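Side-chain contacts in arginine kinase (Anthopleura japonica, PDB 4RF6), which catalyses the reversible transfer of phosphate from ATP to L-arginine, giving phosphoarginine and ADP, with two kinase repeats in tandem on one chain: residues 15-20 with 46-51; 239-242 with 248-251; 304-309 with 355-360. One frame throughout, in Å; residues are numbered along the deposited sequence.

Contact 1 of 3, residues 15-20 with 46-51; sequences SKNAFP and LKNKKT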
loop_
_atom_site.group_PDB
_atom_site.type_symbol
_atom_site.label_atom_id
_atom_site.label_comp_id
_atom_site.label_asym_id
_atom_site.label_seq_id
_atom_site.Cartn_x
_atom_site.Cartn_y
_atom_site.Cartn_z
ATOM N N SER A 15 -18.423 17.571 42.425
ATOM C CA SER A 15 -18.797 17.057 43.740
ATOM C C SER A 15 -19.822 17.950 44.442
ATOM O O SER A 15 -20.509 17.509 45.366
ATOM C CB SER A 15 -17.560 16.893 44.621
ATOM O OG SER A 15 -16.910 18.134 44.815
ATOM N N LYS A 16 -19.917 19.203 44.002
ATOM C CA LYS A 16 -20.884 20.147 44.556
ATOM C C LYS A 16 -22.106 20.269 43.660
ATOM O O LYS A 16 -23.079 20.945 44.015
ATOM C CB LYS A 16 -20.244 21.524 44.742
ATOM C CG LYS A 16 -19.294 21.603 45.923
ATOM C CD LYS A 16 -18.689 22.993 46.054
ATOM C CE LYS A 16 -17.166 22.933 46.025
ATOM N NZ LYS A 16 -16.537 24.286 46.066
ATOM N N ASN A 17 -22.040 19.610 42.504
ATOM C CA ASN A 17 -23.086 19.694 41.487
ATOM C C ASN A 17 -23.383 21.154 41.146
ATOM O O ASN A 17 -24.538 21.559 41.029
ATOM C CB ASN A 17 -24.354 18.974 41.951
ATOM C CG ASN A 17 -25.223 18.512 40.796
ATOM O OD1 ASN A 17 -24.732 18.246 39.696
ATOM N ND2 ASN A 17 -26.527 18.402 41.046
ATOM N N ALA A 18 -22.320 21.942 41.010
ATOM C CA ALA A 18 -22.435 23.360 40.712
ATOM C C ALA A 18 -22.038 23.614 39.259
ATOM O O ALA A 18 -21.359 22.786 38.642
ATOM C CB ALA A 18 -21.562 24.167 41.657
ATOM N N PHE A 19 -22.468 24.751 38.716
ATOM C CA PHE A 19 -22.129 25.121 37.346
ATOM C C PHE A 19 -20.613 25.132 37.174
ATOM O O PHE A 19 -19.896 25.650 38.028
ATOM C CB PHE A 19 -22.717 26.494 37.004
ATOM C CG PHE A 19 -22.474 26.921 35.586
ATOM C CD1 PHE A 19 -21.368 27.693 35.264
ATOM C CD2 PHE A 19 -23.347 26.544 34.577
ATOM C CE1 PHE A 19 -21.136 28.084 33.961
ATOM C CE2 PHE A 19 -23.124 26.932 33.268
ATOM C CZ PHE A 19 -22.017 27.705 32.962
ATOM N N PRO A 20 -20.115 24.536 36.081
ATOM C CA PRO A 20 -18.661 24.491 35.900
ATOM C C PRO A 20 -18.094 25.848 35.477
ATOM O O PRO A 20 -18.032 26.145 34.278
ATOM C CB PRO A 20 -18.477 23.453 34.785
ATOM C CG PRO A 20 -19.737 23.528 33.996
ATOM C CD PRO A 20 -20.837 23.873 34.978
ATOM N N LEU A 46 -31.379 21.072 34.562
ATOM C CA LEU A 46 -31.034 19.673 34.311
ATOM C C LEU A 46 -30.138 19.020 35.373
ATOM O O LEU A 46 -29.942 17.806 35.350
ATOM C CB LEU A 46 -30.365 19.540 32.937
ATOM C CG LEU A 46 -31.190 19.898 31.703
ATOM C CD1 LEU A 46 -30.359 19.718 30.445
ATOM C CD2 LEU A 46 -32.445 19.043 31.638
ATOM N N LYS A 47 -29.603 19.809 36.302
ATOM C CA LYS A 47 -28.584 19.302 37.231
ATOM C C LYS A 47 -29.053 18.210 38.203
ATOM O O LYS A 47 -28.225 17.503 38.787
ATOM C CB LYS A 47 -27.940 20.450 38.014
ATOM C CG LYS A 47 -28.874 21.127 39.003
ATOM C CD LYS A 47 -28.211 22.347 39.622
ATOM C CE LYS A 47 -29.004 22.852 40.814
ATOM N NZ LYS A 47 -28.417 24.101 41.373
ATOM N N ASN A 48 -30.366 18.062 38.374
ATOM C CA ASN A 48 -30.895 17.076 39.317
ATOM C C ASN A 48 -31.511 15.840 38.657
ATOM O O ASN A 48 -31.930 14.905 39.345
ATOM C CB ASN A 48 -31.900 17.727 40.273
ATOM C CG ASN A 48 -31.256 18.757 41.183
ATOM O OD1 ASN A 48 -30.161 18.543 41.704
ATOM N ND2 ASN A 48 -31.929 19.888 41.370
ATOM N N LYS A 49 -31.558 15.840 37.326
ATOM C CA LYS A 49 -32.132 14.727 36.573
ATOM C C LYS A 49 -31.126 13.594 36.381
ATOM O O LYS A 49 -29.936 13.839 36.156
ATOM C CB LYS A 49 -32.632 15.203 35.206
ATOM C CG LYS A 49 -33.587 16.385 35.287
ATOM C CD LYS A 49 -34.380 16.552 33.999
ATOM C CE LYS A 49 -35.338 17.736 34.103
ATOM N NZ LYS A 49 -36.155 17.890 32.867
ATOM N N LYS A 50 -31.611 12.355 36.464
ATOM C CA LYS A 50 -30.772 11.175 36.244
ATOM C C LYS A 50 -31.488 10.145 35.369
ATOM O O LYS A 50 -32.690 9.910 35.531
ATOM C CB LYS A 50 -30.382 10.538 37.583
ATOM C CG LYS A 50 -29.574 11.462 38.482
ATOM C CD LYS A 50 -29.188 10.799 39.785
ATOM C CE LYS A 50 -28.481 11.792 40.690
ATOM N NZ LYS A 50 -28.729 11.489 42.122
ATOM N N THR A 51 -30.749 9.534 34.447
ATOM C CA THR A 51 -31.300 8.489 33.590
ATOM C C THR A 51 -31.457 7.198 34.390
ATOM O O THR A 51 -31.019 7.126 35.543
ATOM C CB THR A 51 -30.402 8.230 32.358
ATOM O OG1 THR A 51 -29.241 7.485 32.749
ATOM C CG2 THR A 51 -29.971 9.547 31.713
HETATM O O HOH W 1 -25.684 16.943 37.269
HETATM O O HOH W 2 -28.172 20.060 43.461
#
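The side-chain amide of Asn17 reaches across to the backbone carbonyl of Lys47, and this single direct bond carries the contact. Asn17 ND2 donates to Lys47 O at 3.0 Å, almost straight, with an N-H...O angle of 174°. The oxygen lies in the plane of the asparagine amide, whereas the amide nitrogen stands well above the plane of the carbonyl. With CG swung to the side opposite the backbone N (chi1 -156°), the amide is carried out from its own loop toward the neighbouring one.

A water stands at each end of the amide, the one at ND2 held only weakly. The first lies 2.9 Å from Asn17 OD1 and is placed to donate to it and to Lys47 O, although it has more acceptors nearby than protons to give. The second donates to Asn48 OD1 and takes the weak bond from Asn17 ND2; the amide planes of Asn17 and Asn48 are 57° apart.

Lys47 adds hydrocarbon rather than charge. Its CB lies 3.9 Å from Asn17 ND2, and the extended chain beyond CG brings CD to 4.0 Å from Asn17 O.

Asparagine suits position 17 because it tolerates a positive phi better than most residues while also offering an amide. Beside the contact, its side chain touches Trp58 of helix 57-66. On one side stands the Schellman motif that ends helix 7-14, and on the other a type I beta turn, Leu46 to Lys49, that leads out of the end of helix 40-46; together they form a solvent-facing junction of two helix ends in the phosphagen kinase N-terminal region.

Contact 2 of 3, residues 239-242 with 248-251; sequences SMEK and SVFS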
loop_
_atom_site.group_PDB
_atom_site.type_symbol
_atom_site.label_atom_id
_atom_site.label_comp_id
_atom_site.label_asym_id
_atom_site.label_seq_id
_atom_site.Cartn_x
_atom_site.Cartn_y
_atom_site.Cartn_z
ATOM N N SER A 239 -13.412 -0.939 7.176
ATOM C CA SER A 239 -13.040 -1.690 5.988
ATOM C C SER A 239 -12.070 -0.820 5.203
ATOM O O SER A 239 -12.327 0.369 5.004
ATOM C CB SER A 239 -14.271 -2.014 5.148
ATOM O OG SER A 239 -13.915 -2.703 3.967
ATOM N N MET A 240 -10.946 -1.391 4.777
ATOM C CA MET A 240 -9.911 -0.586 4.131
ATOM C C MET A 240 -8.977 -1.409 3.261
ATOM O O MET A 240 -8.761 -2.598 3.505
ATOM C CB MET A 240 -9.092 0.182 5.181
ATOM C CG MET A 240 -8.164 -0.686 6.030
ATOM S SD MET A 240 -9.065 -1.763 7.163
ATOM C CE MET A 240 -7.716 -2.585 8.024
ATOM N N GLU A 241 -8.414 -0.766 2.248
ATOM C CA GLU A 241 -7.422 -1.411 1.405
ATOM C C GLU A 241 -6.697 -0.341 0.600
ATOM O O GLU A 241 -7.122 0.818 0.563
ATOM C CB GLU A 241 -8.086 -2.428 0.473
ATOM C CG GLU A 241 -9.023 -1.803 -0.561
ATOM C CD GLU A 241 -9.933 -2.825 -1.218
ATOM O OE1 GLU A 241 -10.212 -2.686 -2.430
ATOM O OE2 GLU A 241 -10.383 -3.754 -0.511
ATOM N N LYS A 242 -5.589 -0.715 -0.025
ATOM C CA LYS A 242 -4.926 0.195 -0.947
ATOM C C LYS A 242 -5.730 0.259 -2.241
ATOM O O LYS A 242 -6.531 -0.640 -2.529
ATOM C CB LYS A 242 -3.484 -0.251 -1.204
ATOM C CG LYS A 242 -2.546 0.034 -0.026
ATOM C CD LYS A 242 -1.100 -0.334 -0.349
ATOM C CE LYS A 242 -0.194 -0.108 0.857
ATOM N NZ LYS A 242 -0.172 1.321 1.286
ATOM N N SER A 248 -16.024 -2.103 -3.445
ATOM C CA SER A 248 -15.666 -3.347 -2.765
ATOM C C SER A 248 -15.477 -3.150 -1.257
ATOM O O SER A 248 -15.838 -4.017 -0.460
ATOM C CB SER A 248 -14.403 -3.942 -3.385
ATOM O OG SER A 248 -13.892 -4.994 -2.591
ATOM N N VAL A 249 -14.906 -2.009 -0.875
ATOM C CA VAL A 249 -14.686 -1.685 0.535
ATOM C C VAL A 249 -16.013 -1.563 1.293
ATOM O O VAL A 249 -16.152 -2.063 2.412
ATOM C CB VAL A 249 -13.885 -0.379 0.696
ATOM C CG1 VAL A 249 -13.917 0.106 2.146
ATOM C CG2 VAL A 249 -12.447 -0.556 0.227
ATOM N N PHE A 250 -16.979 -0.890 0.678
ATOM C CA PHE A 250 -18.280 -0.680 1.297
ATOM C C PHE A 250 -19.088 -1.971 1.326
ATOM O O PHE A 250 -19.835 -2.227 2.274
ATOM C CB PHE A 250 -19.056 0.416 0.566
ATOM C CG PHE A 250 -20.318 0.837 1.270
ATOM C CD1 PHE A 250 -20.284 1.239 2.600
ATOM C CD2 PHE A 250 -21.535 0.841 0.602
ATOM C CE1 PHE A 250 -21.444 1.628 3.257
ATOM C CE2 PHE A 250 -22.703 1.230 1.246
ATOM C CZ PHE A 250 -22.657 1.626 2.578
ATOM N N SER A 251 -18.936 -2.780 0.282
ATOM C CA SER A 251 -19.586 -4.088 0.227
ATOM C C SER A 251 -19.139 -4.967 1.398
ATOM O O SER A 251 -19.969 -5.550 2.101
ATOM C CB SER A 251 -19.280 -4.779 -1.109
ATOM O OG SER A 251 -19.797 -6.092 -1.136
HETATM O O HOH W 3 -11.337 -4.972 -3.120
#
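Ser239 OG donates a hydrogen bond of 2.8 Å to Val249 O, linking the end part of strand 235-242 to the first turn of helix 246-264. The serine hydroxyl is turned away from its own backbone N (chi1 178°), which aims it at the helix, and it meets the carbonyl at a C=O...OG angle of 120°, a little off the carbonyl plane.

Val249 presents its two methyls to different neighbours. CG1 fits tightly beside Ser239, 3.3 Å from both Ser239 O and Ser239 OG. CG2 lies against the CG and CD of Glu241, 3.7 Å from each, and the two side chains run past each other in opposite senses. Branching at CB lets valine place one methyl against Ser239 and the other against Glu241; it also touches Ile132 of the neighbouring strand 127-136, a residue of a predicted ATP site.

Glu241 has its CG between backbone N and carbonyl carbon (chi1 66°), and the extended chain beyond lays the carboxyl end alongside this methyl. There OE2 forms a salt bridge with Arg252, one turn further along the helix, while OE1 accepts from a water at 2.6 Å that also bonds Ser248 OG.

A hydroxyl-to-carbonyl bond and an apolar contact thus lie side by side, pinning the strand to the helix backbone, and Arg252 and the water would probably help keep Glu241 ionised.

Contact 3 of 3, residues 304-309 with 355-360; sequences ENILTK and VKALME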
loop_
_atom_site.group_PDB
_atom_site.type_symbol
_atom_site.label_atom_id
_atom_site.label_comp_id
_atom_site.label_asym_id
_atom_site.label_seq_id
_atom_site.Cartn_x
_atom_site.Cartn_y
_atom_site.Cartn_z
ATOM N N GLU A 304 -12.928 24.086 -4.883
ATOM C CA GLU A 304 -13.766 24.262 -3.698
ATOM C C GLU A 304 -15.246 24.029 -4.005
ATOM O O GLU A 304 -16.006 23.591 -3.139
ATOM C CB GLU A 304 -13.555 25.645 -3.077
ATOM C CG GLU A 304 -12.182 25.842 -2.448
ATOM C CD GLU A 304 -11.961 24.974 -1.214
ATOM O OE1 GLU A 304 -12.952 24.626 -0.536
ATOM O OE2 GLU A 304 -10.791 24.644 -0.924
ATOM N N ASN A 305 -15.643 24.312 -5.242
ATOM C CA ASN A 305 -17.012 24.067 -5.684
ATOM C C ASN A 305 -17.393 22.581 -5.658
ATOM O O ASN A 305 -18.505 22.221 -5.274
ATOM C CB ASN A 305 -17.230 24.638 -7.088
ATOM C CG ASN A 305 -17.456 26.144 -7.090
ATOM O OD1 ASN A 305 -17.144 26.841 -6.122
ATOM N ND2 ASN A 305 -17.999 26.653 -8.194
ATOM N N ILE A 306 -16.469 21.725 -6.077
ATOM C CA ILE A 306 -16.705 20.284 -6.070
ATOM C C ILE A 306 -16.824 19.773 -4.637
ATOM O O ILE A 306 -17.746 19.017 -4.310
ATOM C CB ILE A 306 -15.594 19.536 -6.823
ATOM C CG1 ILE A 306 -15.654 19.903 -8.304
ATOM C CG2 ILE A 306 -15.736 18.032 -6.650
ATOM C CD1 ILE A 306 -14.428 19.518 -9.094
ATOM N N LEU A 307 -15.900 20.211 -3.782
ATOM C CA LEU A 307 -15.928 19.854 -2.365
ATOM C C LEU A 307 -17.266 20.221 -1.733
ATOM O O LEU A 307 -17.887 19.403 -1.048
ATOM C CB LEU A 307 -14.798 20.549 -1.607
ATOM C CG LEU A 307 -13.365 20.216 -2.001
ATOM C CD1 LEU A 307 -12.381 20.868 -1.041
ATOM C CD2 LEU A 307 -13.151 18.711 -2.036
ATOM N N THR A 308 -17.694 21.459 -1.968
ATOM C CA THR A 308 -18.958 21.968 -1.447
ATOM C C THR A 308 -20.132 21.141 -1.963
ATOM O O THR A 308 -20.999 20.725 -1.190
ATOM C CB THR A 308 -19.172 23.449 -1.834
ATOM O OG1 THR A 308 -18.102 24.247 -1.310
ATOM C CG2 THR A 308 -20.483 23.965 -1.281
ATOM N N LYS A 309 -20.143 20.895 -3.271
ATOM C CA LYS A 309 -21.224 20.153 -3.914
ATOM C C LYS A 309 -21.449 18.775 -3.291
ATOM O O LYS A 309 -22.592 18.377 -3.047
ATOM C CB LYS A 309 -20.965 20.025 -5.421
ATOM C CG LYS A 309 -21.914 19.074 -6.157
ATOM C CD LYS A 309 -22.151 19.549 -7.589
ATOM C CE LYS A 309 -22.206 18.397 -8.587
ATOM N NZ LYS A 309 -23.484 17.628 -8.527
ATOM N N VAL A 355 -14.720 12.308 -5.543
ATOM C CA VAL A 355 -13.351 11.920 -5.889
ATOM C C VAL A 355 -13.198 11.786 -7.401
ATOM O O VAL A 355 -12.186 12.197 -7.976
ATOM C CB VAL A 355 -12.934 10.601 -5.188
ATOM C CG1 VAL A 355 -11.606 10.092 -5.735
ATOM C CG2 VAL A 355 -12.838 10.800 -3.678
ATOM N N LYS A 356 -14.216 11.218 -8.042
ATOM C CA LYS A 356 -14.225 11.084 -9.495
ATOM C C LYS A 356 -14.104 12.438 -10.194
ATOM O O LYS A 356 -13.312 12.599 -11.126
ATOM C CB LYS A 356 -15.489 10.366 -9.972
ATOM C CG LYS A 356 -15.539 10.151 -11.485
ATOM C CD LYS A 356 -16.813 9.442 -11.923
ATOM C CE LYS A 356 -16.872 9.318 -13.439
ATOM N NZ LYS A 356 -18.014 8.475 -13.902
ATOM N N ALA A 357 -14.887 13.410 -9.738
ATOM C CA ALA A 357 -14.849 14.752 -10.311
ATOM C C ALA A 357 -13.472 15.375 -10.119
ATOM O O ALA A 357 -12.927 15.987 -11.041
ATOM C CB ALA A 357 -15.918 15.627 -9.684
ATOM N N LEU A 358 -12.923 15.222 -8.916
ATOM C CA LEU A 358 -11.573 15.694 -8.607
ATOM C C LEU A 358 -10.524 14.971 -9.448
ATOM O O LEU A 358 -9.537 15.578 -9.877
ATOM C CB LEU A 358 -11.255 15.513 -7.118
ATOM C CG LEU A 358 -12.046 16.333 -6.096
ATOM C CD1 LEU A 358 -11.758 15.875 -4.681
ATOM C CD2 LEU A 358 -11.731 17.811 -6.231
ATOM N N MET A 359 -10.729 13.677 -9.674
ATOM C CA MET A 359 -9.795 12.897 -10.479
ATOM C C MET A 359 -9.837 13.325 -11.948
ATOM O O MET A 359 -8.795 13.468 -12.588
ATOM C CB MET A 359 -10.056 11.390 -10.338
ATOM C CG MET A 359 -8.993 10.519 -11.004
ATOM S SD MET A 359 -9.157 8.757 -10.626
ATOM C CE MET A 359 -10.483 8.298 -11.739
ATOM N N GLU A 360 -11.037 13.546 -12.478
ATOM C CA GLU A 360 -11.185 13.987 -13.864
ATOM C C GLU A 360 -10.548 15.356 -14.109
ATOM O O GLU A 360 -10.078 15.643 -15.214
ATOM C CB GLU A 360 -12.657 13.985 -14.280
ATOM C CG GLU A 360 -13.235 12.588 -14.477
ATOM C CD GLU A 360 -12.630 11.868 -15.674
ATOM O OE1 GLU A 360 -12.241 12.552 -16.645
ATOM O OE2 GLU A 360 -12.543 10.620 -15.645
#
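Ile306 has CG1 beside its backbone N (chi1 -66°), and this leaves CG2, on the side opposite that nitrogen, as the branch that faces the other helix. Leu358 has the same first torsion, -66°, but branches only at CG, so its side chain leans out from the flank of its helix until both methyls come within touch of helix 303-310. Leu307 likewise starts on the flank of its own helix and bends in at its end.

Three apolar contacts result. Ile306 CG2 meets Ala357 CB at 3.9 Å. The same methyl lies 4.0 Å from Leu358 CD2, and here the two side chains pass each other in opposite directions. Leu307 CD2 touches Leu358 CD1 at 4.1 Å, with these two side chains set at about a right angle.

The motif is a nearly antiparallel helix pair in the C-terminal catalytic region of a phosphagen kinase: the short segments run at 168° to each other, with their axes 10.0 Å apart. Ala357 suits the centre of the interface because its lone methyl leaves room for the gamma methyl CG2 of Ile306, and the two CA atoms, Ile306 CA and Ala357 CA, come within 7.2 Å. The leucines form the more deeply buried side; Leu307 also packs on Ile312 and Ala314 of strand 312-316, an outermost strand of the eight-stranded antiparallel sheet.

On the exposed side of helix 303-310, Thr308 OG1 donates to Glu304 O at 2.9 Å, a carbonyl that also accepts Thr308 N from the opposite face of its plane, which ties the hydroxyl back to its own helix backbone.

Overall arrangement
From the N terminus, contact 1 closes first, bringing the loop after helix 7-14 to the turn after helix 40-46 across 25 intervening residues, in the small N-terminal region. Contact 2 follows in the catalytic region, where only five residues separate its two segments, one on strand 235-242 and one on helix 246-264. Contact 3 closes a longer excursion of 45 residues, holding helix 303-310 against helix 344-370. The three loops come in series, neither nesting nor crossing. Contacts 2 and 3 share the catalytic region, their centres about 21 Å apart, whereas contact 1 lies about 44 Å and 47 Å from their centres. All belong to the first of the tandem repeats.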